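Uncharacterized protein (Aeropyrum pernix, PDB 3P1Z) is uncharacterized but probably takes part in tRNA-intron cleavage, as expected of a tRNA-intron endonuclease-like protein. Local coordinates at residues V22-L36 with L42-Q55. Numbering follows the deposited sequence.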
loop_
_atom_site.group_PDB
_atom_site.type_symbol
_atom_site.label_atom_id
_atom_site.label_comp_id
_atom_site.label_asym_id
_atom_site.label_seq_id
_atom_site.Cartn_x
_atom_site.Cartn_y
_atom_site.Cartn_z
ATOM N N VAL A 22 -35.075 6.659 22.388
ATOM C CA VAL A 22 -35.967 5.529 22.295
ATOM C C VAL A 22 -36.543 5.334 23.675
ATOM O O VAL A 22 -35.827 5.408 24.679
ATOM C CB VAL A 22 -35.226 4.253 21.864
ATOM C CG1 VAL A 22 -36.116 3.030 22.056
ATOM C CG2 VAL A 22 -34.780 4.378 20.422
ATOM N N PHE A 23 -37.852 5.120 23.713
ATOM C CA PHE A 23 -38.534 4.860 24.961
ATOM C C PHE A 23 -39.276 3.532 24.928
ATOM O O PHE A 23 -40.132 3.290 24.074
ATOM C CB PHE A 23 -39.484 6.000 25.345
ATOM C CG PHE A 23 -40.335 5.663 26.518
ATOM C CD1 PHE A 23 -39.760 5.035 27.598
ATOM C CD2 PHE A 23 -41.692 5.954 26.559
ATOM C CE1 PHE A 23 -40.513 4.674 28.707
ATOM C CE2 PHE A 23 -42.464 5.591 27.667
ATOM C CZ PHE A 23 -41.866 4.940 28.728
ATOM N N VAL A 24 -38.942 2.678 25.883
ATOM C CA VAL A 24 -39.625 1.405 26.023
ATOM C C VAL A 24 -41.006 1.586 26.662
ATOM O O VAL A 24 -41.139 2.150 27.746
ATOM C CB VAL A 24 -38.768 0.398 26.813
ATOM C CG1 VAL A 24 -39.506 -0.928 26.969
ATOM C CG2 VAL A 24 -37.437 0.186 26.101
ATOM N N GLU A 25 -42.032 1.101 25.974
ATOM C CA GLU A 25 -43.394 1.211 26.475
ATOM C C GLU A 25 -43.951 -0.115 27.031
ATOM O O GLU A 25 -44.779 -0.101 27.941
ATOM C CB GLU A 25 -44.309 1.818 25.405
ATOM C CG GLU A 25 -43.829 3.190 24.920
ATOM C CD GLU A 25 -44.561 3.693 23.675
ATOM O OE1 GLU A 25 -44.464 3.043 22.615
ATOM O OE2 GLU A 25 -45.220 4.753 23.745
ATOM N N GLU A 26 -43.474 -1.250 26.520
ATOM C CA GLU A 26 -43.976 -2.559 26.952
ATOM C C GLU A 26 -42.864 -3.597 27.143
ATOM O O GLU A 26 -42.039 -3.793 26.250
ATOM C CB GLU A 26 -44.973 -3.101 25.921
ATOM C CG GLU A 26 -46.353 -2.454 25.926
ATOM C CD GLU A 26 -47.203 -2.889 27.113
ATOM O OE1 GLU A 26 -46.957 -3.997 27.653
ATOM O OE2 GLU A 26 -48.117 -2.120 27.502
ATOM N N CYS A 27 -42.843 -4.269 28.293
ATOM C CA CYS A 27 -41.897 -5.371 28.507
ATOM C C CYS A 27 -42.618 -6.720 28.523
ATOM O O CYS A 27 -43.445 -6.980 29.394
ATOM C CB CYS A 27 -41.069 -5.173 29.790
ATOM S SG CYS A 27 -39.806 -3.854 29.712
ATOM N N PHE A 28 -42.302 -7.578 27.561
ATOM C CA PHE A 28 -43.027 -8.835 27.419
ATOM C C PHE A 28 -42.233 -9.980 28.020
ATOM O O PHE A 28 -42.803 -10.979 28.478
ATOM C CB PHE A 28 -43.354 -9.085 25.952
ATOM C CG PHE A 28 -43.974 -7.904 25.281
ATOM C CD1 PHE A 28 -44.910 -7.149 25.946
ATOM C CD2 PHE A 28 -43.614 -7.534 23.998
ATOM C CE1 PHE A 28 -45.483 -6.060 25.345
ATOM C CE2 PHE A 28 -44.190 -6.432 23.390
ATOM C CZ PHE A 28 -45.123 -5.699 24.066
ATOM N N ASP A 29 -40.915 -9.820 28.014
ATOM C CA ASP A 29 -40.029 -10.708 28.747
ATOM C C ASP A 29 -39.377 -9.871 29.835
ATOM O O ASP A 29 -38.611 -8.952 29.545
ATOM C CB ASP A 29 -38.980 -11.318 27.815
ATOM C CG ASP A 29 -38.193 -12.449 28.471
ATOM O OD1 ASP A 29 -37.664 -12.235 29.586
ATOM O OD2 ASP A 29 -38.099 -13.547 27.867
ATOM N N GLY A 30 -39.705 -10.168 31.087
ATOM C CA GLY A 30 -39.195 -9.391 32.196
ATOM C C GLY A 30 -37.688 -9.493 32.298
ATOM O O GLY A 30 -37.007 -8.479 32.440
ATOM N N SER A 31 -37.163 -10.713 32.224
ATOM C CA SER A 31 -35.731 -10.930 32.419
ATOM C C SER A 31 -34.930 -10.091 31.436
ATOM O O SER A 31 -33.844 -9.597 31.748
ATOM C CB SER A 31 -35.371 -12.410 32.261
ATOM O OG SER A 31 -35.838 -12.924 31.022
ATOM N N TYR A 32 -35.491 -9.937 30.242
ATOM C CA TYR A 32 -34.857 -9.189 29.164
ATOM C C TYR A 32 -34.711 -7.720 29.554
ATOM O O TYR A 32 -33.611 -7.164 29.513
ATOM C CB TYR A 32 -35.677 -9.356 27.885
ATOM C CG TYR A 32 -35.297 -8.474 26.718
ATOM C CD1 TYR A 32 -34.256 -8.822 25.858
ATOM C CD2 TYR A 32 -36.015 -7.317 26.445
ATOM C CE1 TYR A 32 -33.927 -8.024 24.776
ATOM C CE2 TYR A 32 -35.699 -6.515 25.363
ATOM C CZ TYR A 32 -34.653 -6.871 24.534
ATOM O OH TYR A 32 -34.345 -6.068 23.459
ATOM N N CYS A 33 -35.812 -7.098 29.953
ATOM C CA CYS A 33 -35.753 -5.734 30.466
ATOM C C CYS A 33 -34.867 -5.612 31.704
ATOM O O CYS A 33 -33.990 -4.748 31.763
ATOM C CB CYS A 33 -37.146 -5.199 30.767
ATOM S SG CYS A 33 -37.888 -4.436 29.335
ATOM N N ARG A 34 -35.093 -6.472 32.691
ATOM C CA ARG A 34 -34.245 -6.486 33.877
ATOM C C ARG A 34 -32.772 -6.556 33.486
ATOM O O ARG A 34 -31.933 -5.919 34.120
ATOM C CB ARG A 34 -34.613 -7.649 34.803
ATOM C CG ARG A 34 -35.810 -7.363 35.713
ATOM C CD ARG A 34 -35.902 -8.371 36.862
ATOM N NE ARG A 34 -35.999 -9.738 36.365
ATOM C CZ ARG A 34 -37.089 -10.239 35.792
ATOM N NH1 ARG A 34 -38.173 -9.481 35.647
ATOM N NH2 ARG A 34 -37.092 -11.494 35.359
ATOM N N ASN A 35 -32.465 -7.332 32.446
ATOM C CA ASN A 35 -31.101 -7.401 31.926
ATOM C C ASN A 35 -30.662 -6.028 31.449
ATOM O O ASN A 35 -29.616 -5.518 31.860
ATOM C CB ASN A 35 -30.985 -8.408 30.772
ATOM C CG ASN A 35 -29.536 -8.758 30.438
ATOM O OD1 ASN A 35 -28.717 -8.980 31.332
ATOM N ND2 ASN A 35 -29.222 -8.822 29.148
ATOM N N LEU A 36 -31.484 -5.429 30.594
ATOM C CA LEU A 36 -31.168 -4.141 29.987
ATOM C C LEU A 36 -31.138 -3.010 31.013
ATOM O O LEU A 36 -31.007 -1.844 30.652
ATOM C CB LEU A 36 -32.150 -3.806 28.855
ATOM C CG LEU A 36 -32.288 -4.745 27.649
ATOM C CD1 LEU A 36 -33.284 -4.162 26.654
ATOM C CD2 LEU A 36 -30.949 -4.993 26.968
ATOM N N LEU A 42 -30.813 0.409 29.534
ATOM C CA LEU A 42 -32.178 0.875 29.749
ATOM C C LEU A 42 -32.387 1.319 31.190
ATOM O O LEU A 42 -32.341 0.511 32.120
ATOM C CB LEU A 42 -33.172 -0.232 29.391
ATOM C CG LEU A 42 -34.615 -0.052 29.878
ATOM C CD1 LEU A 42 -35.312 0.999 29.051
ATOM C CD2 LEU A 42 -35.365 -1.365 29.804
ATOM N N ARG A 43 -32.606 2.610 31.375
ATOM C CA ARG A 43 -32.833 3.130 32.711
ATOM C C ARG A 43 -34.147 3.897 32.723
ATOM O O ARG A 43 -34.261 4.992 32.156
ATOM C CB ARG A 43 -31.653 4.000 33.164
ATOM C CG ARG A 43 -31.827 4.668 34.525
ATOM C CD ARG A 43 -32.078 3.653 35.651
ATOM N NE ARG A 43 -32.497 4.315 36.889
ATOM C CZ ARG A 43 -32.459 3.764 38.100
ATOM N NH1 ARG A 43 -32.010 2.520 38.260
ATOM N NH2 ARG A 43 -32.864 4.469 39.154
ATOM N N LYS A 44 -35.149 3.290 33.351
ATOM C CA LYS A 44 -36.491 3.855 33.388
ATOM C C LYS A 44 -37.036 4.075 32.005
ATOM O O LYS A 44 -37.345 5.203 31.610
ATOM C CB LYS A 44 -36.465 5.163 34.130
ATOM C CG LYS A 44 -35.412 5.095 35.196
ATOM C CD LYS A 44 -36.001 5.433 36.528
ATOM C CE LYS A 44 -37.016 6.560 36.365
ATOM N NZ LYS A 44 -37.749 6.853 37.648
ATOM N N GLY A 45 -37.141 2.977 31.269
ATOM C CA GLY A 45 -37.673 3.012 29.924
ATOM C C GLY A 45 -36.775 3.645 28.876
ATOM O O GLY A 45 -36.835 3.264 27.711
ATOM N N ARG A 46 -35.950 4.611 29.273
ATOM C CA ARG A 46 -35.037 5.251 28.332
ATOM C C ARG A 46 -33.932 4.302 27.903
ATOM O O ARG A 46 -33.094 3.903 28.724
ATOM C CB ARG A 46 -34.413 6.487 28.954
ATOM C CG ARG A 46 -35.372 7.305 29.792
ATOM C CD ARG A 46 -34.692 8.582 30.277
ATOM N NE ARG A 46 -34.349 9.461 29.159
ATOM C CZ ARG A 46 -33.213 9.395 28.467
ATOM N NH1 ARG A 46 -32.998 10.242 27.462
ATOM N NH2 ARG A 46 -32.294 8.487 28.780
ATOM N N LEU A 47 -33.950 3.936 26.620
ATOM C CA LEU A 47 -32.898 3.113 26.021
ATOM C C LEU A 47 -31.873 3.985 25.294
ATOM O O LEU A 47 -32.214 4.967 24.609
ATOM C CB LEU A 47 -33.482 2.072 25.057
ATOM C CG LEU A 47 -32.604 0.852 24.763
ATOM C CD1 LEU A 47 -32.212 0.164 26.059
ATOM C CD2 LEU A 47 -33.284 -0.145 23.827
ATOM N N GLU A 48 -30.611 3.611 25.461
ATOM C CA GLU A 48 -29.506 4.254 24.765
ATOM C C GLU A 48 -29.518 3.873 23.291
ATOM O O GLU A 48 -29.406 2.690 22.954
ATOM C CB GLU A 48 -28.183 3.841 25.397
ATOM C CG GLU A 48 -28.129 4.064 26.898
ATOM C CD GLU A 48 -26.710 4.031 27.421
ATOM O OE1 GLU A 48 -25.783 3.799 26.606
ATOM O OE2 GLU A 48 -26.524 4.242 28.639
ATOM N N PRO A 49 -29.618 4.890 22.418
ATOM C CA PRO A 49 -29.879 4.857 20.975
ATOM C C PRO A 49 -29.191 3.722 20.228
ATOM O O PRO A 49 -29.788 3.142 19.325
ATOM C CB PRO A 49 -29.334 6.206 20.497
ATOM C CG PRO A 49 -29.504 7.097 21.646
ATOM C CD PRO A 49 -29.267 6.249 22.867
ATOM N N LEU A 50 -27.949 3.416 20.573
ATOM C CA LEU A 50 -27.274 2.336 19.880
ATOM C C LEU A 50 -27.809 1.025 20.413
ATOM O O LEU A 50 -28.133 0.129 19.641
ATOM C CB LEU A 50 -25.752 2.429 20.026
ATOM C CG LEU A 50 -25.106 3.689 19.420
ATOM C CD1 LEU A 50 -23.778 3.975 20.073
ATOM C CD2 LEU A 50 -24.961 3.623 17.897
ATOM N N GLU A 51 -27.927 0.910 21.727
ATOM C CA GLU A 51 -28.481 -0.309 22.288
ATOM C C GLU A 51 -29.866 -0.567 21.689
ATOM O O GLU A 51 -30.299 -1.711 21.540
ATOM C CB GLU A 51 -28.534 -0.236 23.809
ATOM C CG GLU A 51 -28.683 -1.599 24.442
ATOM C CD GLU A 51 -27.640 -2.584 23.950
ATOM O OE1 GLU A 51 -26.525 -2.143 23.615
ATOM O OE2 GLU A 51 -27.933 -3.796 23.902
ATOM N N ALA A 52 -30.529 0.519 21.310
ATOM C CA ALA A 52 -31.897 0.496 20.816
ATOM C C ALA A 52 -31.938 0.073 19.360
ATOM O O ALA A 52 -32.841 -0.643 18.924
ATOM C CB ALA A 52 -32.522 1.874 20.985
ATOM N N ALA A 53 -30.954 0.549 18.607
ATOM C CA ALA A 53 -30.771 0.107 17.237
ATOM C C ALA A 53 -30.356 -1.358 17.259
ATOM O O ALA A 53 -30.780 -2.135 16.404
ATOM C CB ALA A 53 -29.724 0.949 16.527
ATOM N N TYR A 54 -29.543 -1.737 18.247
ATOM C CA TYR A 54 -29.035 -3.103 18.318
ATOM C C TYR A 54 -30.154 -4.077 18.561
ATOM O O TYR A 54 -30.388 -4.981 17.758
ATOM C CB TYR A 54 -28.015 -3.280 19.436
ATOM C CG TYR A 54 -27.605 -4.730 19.618
ATOM C CD1 TYR A 54 -27.371 -5.540 18.519
ATOM C CD2 TYR A 54 -27.442 -5.284 20.884
ATOM C CE1 TYR A 54 -26.992 -6.855 18.672
ATOM C CE2 TYR A 54 -27.059 -6.598 21.044
ATOM C CZ TYR A 54 -26.829 -7.379 19.934
ATOM O OH TYR A 54 -26.443 -8.700 20.082
ATOM N N GLN A 55 -30.835 -3.901 19.690
ATOM C CA GLN A 55 -31.870 -4.841 20.096
ATOM C C GLN A 55 -32.970 -4.917 19.019
ATOM O O GLN A 55 -33.620 -5.944 18.861
ATOM C CB GLN A 55 -32.394 -4.512 21.504
ATOM C CG GLN A 55 -31.336 -4.674 22.620
ATOM C CD GLN A 55 -31.145 -6.124 23.080
ATOM O OE1 GLN A 55 -31.672 -7.055 22.476
ATOM N NE2 GLN A 55 -30.401 -6.311 24.157
#
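V24 N gives an almost straight hydrogen bond (177°) to G45 O at 2.9 Å, and L47 N returns one to V22 O at 3.1 Å, joining strand 21-26 antiparallel to strand 46-47. G45 sits in the type I' turn from R43 to R46 that folds the hairpin, and its CA meets the edge of the F23 ring in the ring plane, 3.5 Å from F23 CE1. On the V22 and L47 side of the sheet, V22 CG2 lies 3.4 Å from A52 CB, seating helix 49-57 on the strand. L36 CB packs 3.8 Å from L42 CB, and L42 N donates to L36 O. The two CD atoms of L42 part company: CD1 crosses to V24 CG2, while CD2 reaches C33 SG, whose disulfide with C27 links helix 30-38 to the chain that follows strand 21-26. Helix 49-57 reaches that helix through Q55. A bend at chi2 (-81°) brings Q55 OE1 to the edge of the Y32 ring, 3.0 Å from Y32 OH, in a weak hydrogen bond, the amide standing nearly upright (82°) to the ring, and sets Q55 NE2 against L36 CD2. With an alanine here, Y32 OH would probably lose this acceptor and L36 CD2 part of its cover. R58 also donates weakly to Q55 OE1. Within this SEN2-like N-terminal domain, then, backbone bonds join the strands, apolar side chains pack between strand and helices, the disulfide braces 22-36 internally, and one buried amide supplies a modest polar link between the helices.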